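Local coordinates for GlcNAc Inducible Gene 2, GIG2 (Candida albicans, PDB 6AKZ), which binds an iron(III) ion and is probably an oxygenase of the DUF1479 family, with a cupin-type fold, at residues F156-E159 / N163-I166; Q257-L262 / I336-V341; F290-P295 / L307-F312; D390-N395 / M432-F437. One frame throughout, in Å; residues are numbered along the deposited sequence.

Contact 1 (F156-E159 / N163-I166); sequences FYVE and NCLI
With CG1 trans to its own carbonyl carbon (chi1 -66°), V158 sends this methyl across to C164 and I166, whose side chains meet it from the other limb of the same loop. C164 has its sulfur trans to the backbone N (chi1 -173°), and that turns SG toward the valine, 3.9 Å from V158 CG1. I166 offers its short branch: CG2 also lies 3.9 Å from V158 CG1, the two side chains crossing at a slant. One methyl group is thus shared by a thiol and a branched aliphatic chain. All three residues are buried, and the contact is apolar, without a hydrogen bond between the two segments.

The loop here links helix 143-153 to strand 166-167 and doubles back over the three residues in between. L165 is the centre of an inverse gamma turn, closed by I166 N to C164 O at 2.8 Å, and this tight bend presents C164 and I166 to the same valine. Y157 makes backbone hydrogen bonds with F224 and L226, while E159 N bonds to D227 OD1. On the other limb, L165 N is held by Y231 OH and the leucine side chain rests on K449 and I453 of helix 445-460.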
loop_
_atom_site.group_PDB
_atom_site.type_symbol
_atom_site.label_atom_id
_atom_site.label_comp_id
_atom_site.label_asym_id
_atom_site.label_seq_id
_atom_site.Cartn_x
_atom_site.Cartn_y
_atom_site.Cartn_z
ATOM N N PHE A 156 6.401 4.394 -11.260
ATOM C CA PHE A 156 5.970 3.017 -11.669
ATOM C C PHE A 156 5.897 2.951 -13.215
ATOM O O PHE A 156 5.885 3.999 -13.949
ATOM C CB PHE A 156 4.594 2.695 -11.052
ATOM C CG PHE A 156 4.643 2.491 -9.584
ATOM C CD1 PHE A 156 4.829 1.199 -9.088
ATOM C CD2 PHE A 156 4.424 3.530 -8.715
ATOM C CE1 PHE A 156 4.893 0.979 -7.750
ATOM C CE2 PHE A 156 4.481 3.336 -7.349
ATOM C CZ PHE A 156 4.714 2.073 -6.871
ATOM N N TYR A 157 5.890 1.740 -13.752
ATOM C CA TYR A 157 5.811 1.551 -15.176
ATOM C C TYR A 157 5.355 0.187 -15.551
ATOM O O TYR A 157 5.317 -0.716 -14.709
ATOM C CB TYR A 157 7.233 1.767 -15.770
ATOM C CG TYR A 157 8.239 0.695 -15.497
ATOM C CD1 TYR A 157 8.912 0.649 -14.304
ATOM C CD2 TYR A 157 8.489 -0.301 -16.445
ATOM C CE1 TYR A 157 9.909 -0.317 -14.053
ATOM C CE2 TYR A 157 9.461 -1.281 -16.222
ATOM C CZ TYR A 157 10.197 -1.262 -15.031
ATOM O OH TYR A 157 11.093 -2.226 -14.742
ATOM N N VAL A 158 4.990 0.033 -16.828
ATOM C CA VAL A 158 4.821 -1.279 -17.380
ATOM C C VAL A 158 5.562 -1.351 -18.681
ATOM O O VAL A 158 5.731 -0.352 -19.381
ATOM C CB VAL A 158 3.369 -1.732 -17.612
ATOM C CG1 VAL A 158 2.678 -1.863 -16.286
ATOM C CG2 VAL A 158 2.574 -0.828 -18.562
ATOM N N GLU A 159 5.985 -2.545 -18.997
ATOM C CA GLU A 159 6.711 -2.793 -20.224
ATOM C C GLU A 159 5.760 -3.084 -21.373
ATOM O O GLU A 159 5.850 -2.471 -22.412
ATOM C CB GLU A 159 7.650 -3.944 -20.027
ATOM C CG GLU A 159 8.656 -4.081 -21.170
ATOM C CD GLU A 159 9.796 -4.992 -20.765
ATOM O OE1 GLU A 159 9.579 -6.192 -20.828
ATOM O OE2 GLU A 159 10.869 -4.490 -20.310
ATOM N N ASN A 163 -0.836 -4.059 -24.113
ATOM C CA ASN A 163 -1.851 -4.936 -23.552
ATOM C C ASN A 163 -2.151 -4.839 -22.073
ATOM O O ASN A 163 -3.253 -5.249 -21.638
ATOM C CB ASN A 163 -1.491 -6.359 -23.853
ATOM C CG ASN A 163 -1.462 -6.612 -25.323
ATOM O OD1 ASN A 163 -2.430 -6.300 -26.027
ATOM N ND2 ASN A 163 -0.339 -7.035 -25.804
ATOM N N CYS A 164 -1.211 -4.323 -21.282
ATOM C CA CYS A 164 -1.410 -4.387 -19.832
ATOM C C CYS A 164 -2.530 -3.421 -19.443
ATOM O O CYS A 164 -2.460 -2.173 -19.723
ATOM C CB CYS A 164 -0.130 -4.000 -19.113
ATOM S SG CYS A 164 -0.176 -4.237 -17.344
ATOM N N LEU A 165 -3.542 -3.931 -18.740
ATOM C CA LEU A 165 -4.748 -3.143 -18.455
ATOM C C LEU A 165 -4.599 -2.203 -17.242
ATOM O O LEU A 165 -5.287 -2.346 -16.225
ATOM C CB LEU A 165 -5.976 -4.054 -18.347
ATOM C CG LEU A 165 -6.308 -4.743 -19.683
ATOM C CD1 LEU A 165 -7.469 -5.682 -19.395
ATOM C CD2 LEU A 165 -6.699 -3.736 -20.764
ATOM N N ILE A 166 -3.734 -1.200 -17.400
ATOM C CA ILE A 166 -3.496 -0.203 -16.368
ATOM C C ILE A 166 -3.254 1.151 -17.020
ATOM O O ILE A 166 -2.674 1.233 -18.134
ATOM C CB ILE A 166 -2.394 -0.641 -15.409
ATOM C CG1 ILE A 166 -2.191 0.387 -14.295
ATOM C CG2 ILE A 166 -1.085 -0.840 -16.135
ATOM C CD1 ILE A 166 -1.319 -0.173 -13.162
#

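Contact 2 (Q257-L262 / I336-V341); sequences QGWLAL and ISIPDV
W259 and A261, which protrude from strand 256-261, meet I338 and V341 of the irregular chain that follows strand 336-337. Two kinds of contact make up the join: aliphatic groups set against an indole, and one methyl-to-methyl pair.

The indole takes part through the outer end of its six-membered ring. I338 and V341 both approach it from the direction opposite to the one in which it extends. I338 uses the tip of its long branch, CD1, which lies 3.8 Å from W259 CH2 and 4.0 Å from W259 CZ2, at a slant to the ring. V341 CG2 instead sits in the ring plane at the edge, 4.0 Å from W259 CH2. A chi1 of 48° places the tryptophan CG between its own N and carbonyl carbon, and from there the ring reaches across to the second segment.

The methyl pair is tighter. V341 CG1 comes to 3.4 Å from A261 CB, closer than carbons usually pack, and the same methyl is 4.1 Å from W259 CZ3. With CG1 trans to the backbone N (chi1 172°), V341 divides its branches, CG1 reaching alanine and indole together and CG2 meeting the indole alone.

The W259 side chain, about 8 Å from that of the iron ligand H355, also meets the rings of Y371 and W349 at steep angles. Strand 256-261 runs antiparallel between strands 346-350 and 367-371 in a seven-stranded mixed sheet, consistent with the core of a cupin-type fold, and L260 packs against helix 96-112.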
loop_
_atom_site.group_PDB
_atom_site.type_symbol
_atom_site.label_atom_id
_atom_site.label_comp_id
_atom_site.label_asym_id
_atom_site.label_seq_id
_atom_site.Cartn_x
_atom_site.Cartn_y
_atom_site.Cartn_z
ATOM N N GLN A 257 0.749 3.187 -0.206
ATOM C CA GLN A 257 -0.105 3.663 0.894
ATOM C C GLN A 257 0.394 5.061 1.217
ATOM O O GLN A 257 1.523 5.440 0.920
ATOM C CB GLN A 257 0.038 2.829 2.142
ATOM C CG GLN A 257 -0.481 1.377 2.006
ATOM C CD GLN A 257 -0.562 0.651 3.347
ATOM O OE1 GLN A 257 -1.125 1.190 4.281
ATOM N NE2 GLN A 257 -0.109 -0.596 3.412
ATOM N N GLY A 258 -0.477 5.823 1.811
ATOM C CA GLY A 258 -0.167 7.209 2.131
ATOM C C GLY A 258 -1.063 7.910 3.089
ATOM O O GLY A 258 -2.208 7.460 3.297
ATOM N N TRP A 259 -0.616 9.073 3.532
ATOM C CA TRP A 259 -1.505 9.971 4.251
ATOM C C TRP A 259 -0.991 11.365 4.338
ATOM O O TRP A 259 0.245 11.625 4.099
ATOM C CB TRP A 259 -1.725 9.449 5.673
ATOM C CG TRP A 259 -0.554 9.020 6.505
ATOM C CD1 TRP A 259 -0.316 7.723 6.904
ATOM C CD2 TRP A 259 0.466 9.818 7.180
ATOM N NE1 TRP A 259 0.775 7.673 7.755
ATOM C CE2 TRP A 259 1.253 8.914 7.966
ATOM C CE3 TRP A 259 0.786 11.173 7.205
ATOM C CZ2 TRP A 259 2.348 9.316 8.692
ATOM C CZ3 TRP A 259 1.870 11.598 7.954
ATOM C CH2 TRP A 259 2.637 10.687 8.676
ATOM N N LEU A 260 -1.939 12.248 4.554
ATOM C CA LEU A 260 -1.710 13.691 4.742
ATOM C C LEU A 260 -1.674 14.008 6.212
ATOM O O LEU A 260 -2.616 13.663 6.945
ATOM C CB LEU A 260 -2.804 14.529 4.059
ATOM C CG LEU A 260 -2.796 16.081 4.280
ATOM C CD1 LEU A 260 -1.615 16.638 3.545
ATOM C CD2 LEU A 260 -4.079 16.619 3.721
ATOM N N ALA A 261 -0.628 14.677 6.655
ATOM C CA ALA A 261 -0.461 15.102 8.059
ATOM C C ALA A 261 -1.374 16.263 8.463
ATOM O O ALA A 261 -1.322 17.332 7.860
ATOM C CB ALA A 261 1.006 15.499 8.332
ATOM N N LEU A 262 -2.203 16.043 9.478
ATOM C CA LEU A 262 -3.139 17.062 10.008
ATOM C C LEU A 262 -2.595 17.617 11.341
ATOM O O LEU A 262 -3.235 18.482 11.972
ATOM C CB LEU A 262 -4.487 16.406 10.260
ATOM C CG LEU A 262 -5.170 15.768 9.042
ATOM C CD1 LEU A 262 -6.489 15.131 9.495
ATOM C CD2 LEU A 262 -5.314 16.793 7.949
ATOM N N ILE A 336 12.897 1.969 11.691
ATOM C CA ILE A 336 13.038 3.312 12.194
ATOM C C ILE A 336 11.751 4.067 12.164
ATOM O O ILE A 336 10.837 3.808 11.338
ATOM C CB ILE A 336 14.112 4.102 11.396
ATOM C CG1 ILE A 336 13.863 4.056 9.900
ATOM C CG2 ILE A 336 15.470 3.536 11.722
ATOM C CD1 ILE A 336 14.676 5.106 9.186
ATOM N N SER A 337 11.664 5.065 13.040
ATOM C CA SER A 337 10.563 6.040 12.916
ATOM C C SER A 337 10.758 6.864 11.705
ATOM O O SER A 337 11.908 7.118 11.309
ATOM C CB SER A 337 10.518 6.994 14.111
ATOM O OG SER A 337 10.189 6.247 15.243
ATOM N N ILE A 338 9.648 7.383 11.179
ATOM C CA ILE A 338 9.790 8.459 10.166
ATOM C C ILE A 338 10.315 9.746 10.795
ATOM O O ILE A 338 10.297 9.886 12.021
ATOM C CB ILE A 338 8.476 8.709 9.410
ATOM C CG1 ILE A 338 7.378 9.133 10.399
ATOM C CG2 ILE A 338 8.178 7.488 8.533
ATOM C CD1 ILE A 338 6.179 9.640 9.674
ATOM N N PRO A 339 10.845 10.674 9.970
ATOM C CA PRO A 339 11.246 12.033 10.436
ATOM C C PRO A 339 10.081 12.768 11.053
ATOM O O PRO A 339 8.907 12.349 10.952
ATOM C CB PRO A 339 11.869 12.718 9.182
ATOM C CG PRO A 339 11.779 11.719 8.077
ATOM C CD PRO A 339 11.154 10.469 8.546
ATOM N N ASP A 340 10.422 13.805 11.813
ATOM C CA ASP A 340 9.412 14.712 12.401
ATOM C C ASP A 340 8.372 15.063 11.323
ATOM O O ASP A 340 8.727 15.306 10.195
ATOM C CB ASP A 340 10.077 15.995 12.933
ATOM C CG ASP A 340 10.962 15.729 14.157
ATOM O OD1 ASP A 340 10.900 14.622 14.813
ATOM O OD2 ASP A 340 11.758 16.666 14.453
ATOM N N VAL A 341 7.113 14.954 11.666
ATOM C CA VAL A 341 6.014 15.238 10.742
ATOM C C VAL A 341 5.488 16.637 11.040
ATOM O O VAL A 341 5.194 16.945 12.213
ATOM C CB VAL A 341 4.876 14.218 10.990
ATOM C CG1 VAL A 341 3.635 14.545 10.212
ATOM C CG2 VAL A 341 5.375 12.840 10.641
#

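Contact 3 (F290-P295 / L307-F312); sequences FFWKDP and LITPKF
The two segments are irregular limbs of one long loop, with F290 CA 6.2 Å from L307 CA. W292 and K311 carry much of the join. The lysine chain crosses one face of the indole at a slant, its CD 3.9 Å from the centroid of the six-membered ring and 21° off the normal, a CH-pi contact; CE follows, 3.7 Å from W292 CZ2. The chain bends at its last torsion (chi4 -59°), and NZ binds D14 OD1, in a salt bridge, and P12 O. K311 NZ, 5.5 Å from the centroid of the W292 six-membered ring, can add at most a weak cation-pi attraction. K293 CB lies over the opposite face.

F290 meets L307 edge-on: L307 CD2 sits near the ring plane, 3.6 Å from F290 CD2. W292 NE1 and T309 OG1 are not bonded to each other, but both hydrogen-bond to D306 OD2. An inverse gamma turn centred on P310, with a weak K311 N to T309 O bond, separates the two residues that meet W292.

The loop runs from helix 278-287 to strand 322-323. Helix 18-26 packs on it, K23 touching F290 and F312 and T20 touching P310, while V32 of helix 32-56 touches L307.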
loop_
_atom_site.group_PDB
_atom_site.type_symbol
_atom_site.label_atom_id
_atom_site.label_comp_id
_atom_site.label_asym_id
_atom_site.label_seq_id
_atom_site.Cartn_x
_atom_site.Cartn_y
_atom_site.Cartn_z
ATOM N N PHE A 290 11.221 -20.635 2.841
ATOM C CA PHE A 290 12.182 -21.608 2.425
ATOM C C PHE A 290 13.435 -21.658 3.327
ATOM O O PHE A 290 14.231 -22.641 3.244
ATOM C CB PHE A 290 12.650 -21.336 1.007
ATOM C CG PHE A 290 11.515 -21.283 0.006
ATOM C CD1 PHE A 290 10.806 -20.092 -0.241
ATOM C CD2 PHE A 290 11.119 -22.404 -0.644
ATOM C CE1 PHE A 290 9.753 -20.070 -1.110
ATOM C CE2 PHE A 290 10.058 -22.375 -1.536
ATOM C CZ PHE A 290 9.390 -21.196 -1.791
ATOM N N PHE A 291 13.670 -20.584 4.096
ATOM C CA PHE A 291 14.868 -20.488 4.938
ATOM C C PHE A 291 14.521 -20.002 6.310
ATOM O O PHE A 291 15.101 -19.020 6.787
ATOM C CB PHE A 291 15.884 -19.563 4.274
ATOM C CG PHE A 291 16.352 -20.029 2.926
ATOM C CD1 PHE A 291 17.298 -21.055 2.807
ATOM C CD2 PHE A 291 15.867 -19.475 1.777
ATOM C CE1 PHE A 291 17.761 -21.474 1.570
ATOM C CE2 PHE A 291 16.329 -19.877 0.527
ATOM C CZ PHE A 291 17.270 -20.904 0.417
ATOM N N TRP A 292 13.516 -20.656 6.918
ATOM C CA TRP A 292 12.896 -20.201 8.139
ATOM C C TRP A 292 13.683 -20.724 9.318
ATOM O O TRP A 292 13.498 -20.197 10.398
ATOM C CB TRP A 292 11.417 -20.661 8.293
ATOM C CG TRP A 292 11.236 -22.151 8.305
ATOM C CD1 TRP A 292 11.038 -22.957 7.226
ATOM C CD2 TRP A 292 11.270 -23.025 9.461
ATOM N NE1 TRP A 292 10.972 -24.282 7.615
ATOM C CE2 TRP A 292 11.108 -24.356 8.981
ATOM C CE3 TRP A 292 11.446 -22.819 10.840
ATOM C CZ2 TRP A 292 11.070 -25.461 9.839
ATOM C CZ3 TRP A 292 11.428 -23.911 11.685
ATOM C CH2 TRP A 292 11.239 -25.224 11.174
ATOM N N LYS A 293 14.500 -21.762 9.121
ATOM C CA LYS A 293 15.315 -22.350 10.221
ATOM C C LYS A 293 16.686 -21.731 10.312
ATOM O O LYS A 293 17.518 -21.928 9.448
ATOM C CB LYS A 293 15.417 -23.843 10.025
ATOM C CG LYS A 293 15.998 -24.578 11.217
ATOM C CD LYS A 293 14.964 -25.437 11.924
ATOM C CE LYS A 293 15.407 -25.822 13.337
ATOM N NZ LYS A 293 16.690 -26.589 13.422
ATOM N N ASP A 294 16.928 -20.914 11.333
ATOM C CA ASP A 294 18.241 -20.283 11.483
ATOM C C ASP A 294 19.173 -21.298 12.132
ATOM O O ASP A 294 18.753 -21.981 13.050
ATOM C CB ASP A 294 18.126 -19.038 12.355
ATOM C CG ASP A 294 17.155 -18.037 11.750
ATOM O OD1 ASP A 294 17.381 -17.714 10.556
ATOM O OD2 ASP A 294 16.133 -17.764 12.382
ATOM N N PRO A 295 20.391 -21.430 11.633
ATOM C CA PRO A 295 21.256 -22.472 12.195
ATOM C C PRO A 295 21.841 -22.120 13.539
ATOM O O PRO A 295 22.264 -20.975 13.787
ATOM C CB PRO A 295 22.397 -22.559 11.193
ATOM C CG PRO A 295 22.410 -21.284 10.456
ATOM C CD PRO A 295 20.997 -20.814 10.437
ATOM N N LEU A 307 12.112 -27.152 1.110
ATOM C CA LEU A 307 11.107 -27.201 0.079
ATOM C C LEU A 307 9.934 -28.066 0.420
ATOM O O LEU A 307 9.065 -28.254 -0.418
ATOM C CB LEU A 307 11.746 -27.627 -1.224
ATOM C CG LEU A 307 12.665 -26.544 -1.811
ATOM C CD1 LEU A 307 13.618 -27.196 -2.778
ATOM C CD2 LEU A 307 11.956 -25.399 -2.537
ATOM N N ILE A 308 9.841 -28.507 1.675
ATOM C CA ILE A 308 8.866 -29.524 2.054
ATOM C C ILE A 308 7.817 -29.049 3.044
ATOM O O ILE A 308 6.644 -29.212 2.752
ATOM C CB ILE A 308 9.538 -30.822 2.629
ATOM C CG1 ILE A 308 10.686 -31.321 1.730
ATOM C CG2 ILE A 308 8.499 -31.909 2.834
ATOM C CD1 ILE A 308 10.338 -31.539 0.263
ATOM N N THR A 309 8.180 -28.485 4.203
ATOM C CA THR A 309 7.113 -28.194 5.221
ATOM C C THR A 309 6.204 -27.087 4.688
ATOM O O THR A 309 6.730 -26.145 4.114
ATOM C CB THR A 309 7.661 -27.653 6.560
ATOM O OG1 THR A 309 8.015 -26.263 6.392
ATOM C CG2 THR A 309 8.888 -28.469 7.047
ATOM N N PRO A 310 4.896 -27.138 4.960
ATOM C CA PRO A 310 3.992 -26.072 4.550
ATOM C C PRO A 310 4.049 -24.870 5.523
ATOM O O PRO A 310 3.029 -24.409 5.997
ATOM C CB PRO A 310 2.640 -26.766 4.620
ATOM C CG PRO A 310 2.775 -27.610 5.839
ATOM C CD PRO A 310 4.177 -28.147 5.770
ATOM N N LYS A 311 5.237 -24.382 5.824
ATOM C CA LYS A 311 5.389 -23.250 6.767
ATOM C C LYS A 311 5.507 -21.981 5.924
ATOM O O LYS A 311 6.391 -21.875 5.083
ATOM C CB LYS A 311 6.620 -23.426 7.666
ATOM C CG LYS A 311 6.378 -24.560 8.697
ATOM C CD LYS A 311 7.512 -24.676 9.663
ATOM C CE LYS A 311 7.419 -25.967 10.450
ATOM N NZ LYS A 311 6.144 -26.088 11.214
ATOM N N PHE A 312 4.588 -21.067 6.169
ATOM C CA PHE A 312 4.589 -19.706 5.616
ATOM C C PHE A 312 4.465 -18.761 6.808
ATOM O O PHE A 312 3.358 -18.395 7.244
ATOM C CB PHE A 312 3.476 -19.568 4.585
ATOM C CG PHE A 312 3.841 -20.154 3.282
ATOM C CD1 PHE A 312 3.658 -21.535 3.030
ATOM C CD2 PHE A 312 4.468 -19.389 2.326
ATOM C CE1 PHE A 312 4.083 -22.089 1.831
ATOM C CE2 PHE A 312 4.880 -19.953 1.111
ATOM C CZ PHE A 312 4.695 -21.316 0.873
#

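Contact 4 (D390-N395 / M432-F437); sequences DAFLKN and MGLEEF
F392 and M432 cross at about a right angle, and the methionine reaches the phenyl ring with its terminal methyl. M432 CE is 3.3 Å from F392 CD1 and 3.6 Å from F392 CG, a close approach that comes in obliquely. The sulfur stands farther back: M432 SD is 5.3 Å from the centroid of the F392 ring and 26° off its normal, a Met-aromatic contact led by the methyl. M432 gets there by folding, with bends at chi2 (-65°) and chi3 (-60°) that curl SD and CE round toward the helix.

L434 also lies crosswise to F392, and it straddles two neighbours on the helix. L434 CD1 is 4.2 Å from F392 CD2, again at a slant to the ring. L434 CD2 goes to L393, 3.8 Å from L393 CG and 3.9 Å from L393 CD2; these two leucines slide past each other in opposite directions. M432 and F392 are buried, whereas L393 lies at the exposed side of the contact.

Polar atoms tie the same parts together nearby, since R389 NH1 of the helix hydrogen-bonds to G433 O.

Both segments change course close to this apolar cluster. Helix 382-394 ends in a Schellman motif with N395, at positive phi, as its C-prime residue, and helix 426-431 ends in another at G433. The arrangement is that of a helix C-terminus packed against the chain leaving a second helix, with each helix closed by a Schellman motif.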
loop_
_atom_site.group_PDB
_atom_site.type_symbol
_atom_site.label_atom_id
_atom_site.label_comp_id
_atom_site.label_asym_id
_atom_site.label_seq_id
_atom_site.Cartn_x
_atom_site.Cartn_y
_atom_site.Cartn_z
ATOM N N ASP A 390 -20.912 4.216 -5.980
ATOM C CA ASP A 390 -22.104 3.788 -5.262
ATOM C C ASP A 390 -22.139 4.295 -3.830
ATOM O O ASP A 390 -23.180 4.752 -3.356
ATOM C CB ASP A 390 -22.214 2.261 -5.278
ATOM C CG ASP A 390 -23.528 1.766 -4.706
ATOM O OD1 ASP A 390 -24.584 2.046 -5.312
ATOM O OD2 ASP A 390 -23.505 1.098 -3.651
ATOM N N ALA A 391 -21.009 4.217 -3.136
ATOM C CA ALA A 391 -20.979 4.685 -1.732
ATOM C C ALA A 391 -21.134 6.178 -1.579
ATOM O O ALA A 391 -21.811 6.648 -0.640
ATOM C CB ALA A 391 -19.710 4.224 -1.057
ATOM N N PHE A 392 -20.487 6.931 -2.448
ATOM C CA PHE A 392 -20.562 8.372 -2.390
ATOM C C PHE A 392 -21.980 8.864 -2.745
ATOM O O PHE A 392 -22.479 9.860 -2.162
ATOM C CB PHE A 392 -19.604 8.968 -3.368
ATOM C CG PHE A 392 -19.441 10.458 -3.260
ATOM C CD1 PHE A 392 -18.567 10.987 -2.342
ATOM C CD2 PHE A 392 -20.195 11.335 -4.054
ATOM C CE1 PHE A 392 -18.373 12.345 -2.233
ATOM C CE2 PHE A 392 -20.025 12.704 -3.953
ATOM C CZ PHE A 392 -19.109 13.217 -3.067
ATOM N N LEU A 393 -22.550 8.248 -3.785
ATOM C CA LEU A 393 -23.882 8.666 -4.269
ATOM C C LEU A 393 -24.923 8.338 -3.164
ATOM O O LEU A 393 -25.879 9.091 -2.979
ATOM C CB LEU A 393 -24.236 7.990 -5.596
ATOM C CG LEU A 393 -23.628 8.593 -6.860
ATOM C CD1 LEU A 393 -23.946 7.710 -8.077
ATOM C CD2 LEU A 393 -24.060 10.049 -7.059
ATOM N N LYS A 394 -24.751 7.242 -2.477
ATOM C CA LYS A 394 -25.649 6.823 -1.381
ATOM C C LYS A 394 -25.263 7.364 0.008
ATOM O O LYS A 394 -26.016 7.149 0.976
ATOM C CB LYS A 394 -25.665 5.313 -1.282
ATOM C CG LYS A 394 -26.342 4.663 -2.474
ATOM C CD LYS A 394 -26.254 3.150 -2.434
ATOM C CE LYS A 394 -27.466 2.581 -1.724
ATOM N NZ LYS A 394 -27.268 1.195 -1.212
ATOM N N ASN A 395 -24.117 8.055 0.116
ATOM C CA ASN A 395 -23.639 8.576 1.400
ATOM C C ASN A 395 -23.494 7.539 2.498
ATOM O O ASN A 395 -23.893 7.752 3.645
ATOM C CB ASN A 395 -24.583 9.667 1.847
ATOM C CG ASN A 395 -23.905 10.774 2.574
ATOM O OD1 ASN A 395 -22.680 10.827 2.761
ATOM N ND2 ASN A 395 -24.709 11.717 2.968
ATOM N N MET A 432 -13.811 9.511 -8.862
ATOM C CA MET A 432 -14.832 9.083 -7.993
ATOM C C MET A 432 -15.805 8.198 -8.692
ATOM O O MET A 432 -16.756 7.798 -8.097
ATOM C CB MET A 432 -15.639 10.337 -7.496
ATOM C CG MET A 432 -14.899 11.275 -6.579
ATOM S SD MET A 432 -14.480 10.474 -4.998
ATOM C CE MET A 432 -16.023 10.005 -4.279
ATOM N N GLY A 433 -15.615 7.916 -9.969
ATOM C CA GLY A 433 -16.497 7.022 -10.682
ATOM C C GLY A 433 -17.777 7.722 -11.134
ATOM O O GLY A 433 -18.759 7.050 -11.370
ATOM N N LEU A 434 -17.777 9.052 -11.226
ATOM C CA LEU A 434 -19.017 9.818 -11.441
ATOM C C LEU A 434 -19.084 10.339 -12.869
ATOM O O LEU A 434 -20.068 10.990 -13.217
ATOM C CB LEU A 434 -19.085 10.978 -10.439
ATOM C CG LEU A 434 -19.167 10.565 -8.950
ATOM C CD1 LEU A 434 -18.977 11.759 -8.008
ATOM C CD2 LEU A 434 -20.466 9.853 -8.628
ATOM N N GLU A 435 -18.036 10.104 -13.683
ATOM C CA GLU A 435 -17.983 10.644 -15.016
ATOM C C GLU A 435 -17.140 9.694 -15.843
ATOM O O GLU A 435 -16.127 9.186 -15.342
ATOM C CB GLU A 435 -17.294 11.991 -14.957
ATOM C CG GLU A 435 -17.101 12.650 -16.304
ATOM C CD GLU A 435 -18.451 12.984 -16.945
ATOM O OE1 GLU A 435 -19.225 13.753 -16.322
ATOM O OE2 GLU A 435 -18.754 12.410 -18.011
ATOM N N GLU A 436 -17.524 9.488 -17.111
ATOM C CA GLU A 436 -16.780 8.591 -17.966
ATOM C C GLU A 436 -15.411 9.206 -18.254
ATOM O O GLU A 436 -15.204 10.445 -18.250
ATOM C CB GLU A 436 -17.511 8.352 -19.314
ATOM C CG GLU A 436 -18.880 7.710 -19.160
ATOM C CD GLU A 436 -20.055 8.719 -19.035
ATOM O OE1 GLU A 436 -19.975 9.833 -18.381
ATOM O OE2 GLU A 436 -21.105 8.382 -19.615
ATOM N N PHE A 437 -14.469 8.328 -18.511
ATOM C CA PHE A 437 -13.082 8.704 -18.893
ATOM C C PHE A 437 -12.992 9.134 -20.327
ATOM O O PHE A 437 -13.664 8.605 -21.178
ATOM C CB PHE A 437 -12.134 7.534 -18.616
ATOM C CG PHE A 437 -12.054 7.188 -17.168
ATOM C CD1 PHE A 437 -11.265 7.970 -16.328
ATOM C CD2 PHE A 437 -12.781 6.154 -16.656
ATOM C CE1 PHE A 437 -11.255 7.720 -14.973
ATOM C CE2 PHE A 437 -12.719 5.865 -15.292
ATOM C CZ PHE A 437 -11.923 6.665 -14.458
#

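The four contacts are spread widely over the chain, and none touches another. Contact 2 is the one close to the metal: the W259 side chain is about 9 Å from the iron, and Q257 NE2 on the same strand hydrogen-bonds to the iron ligand D194. The other three lie away from the site. Contacts 1 and 2 have their nearest atoms about 8 Å apart, though their centres are 29 Å apart. Contact 3 belongs to the chain between the two segments of contact 2, yet the centres of these two are 35 Å apart. The centre of contact 3 lies 46 Å from that of contact 4, across the chain's centre.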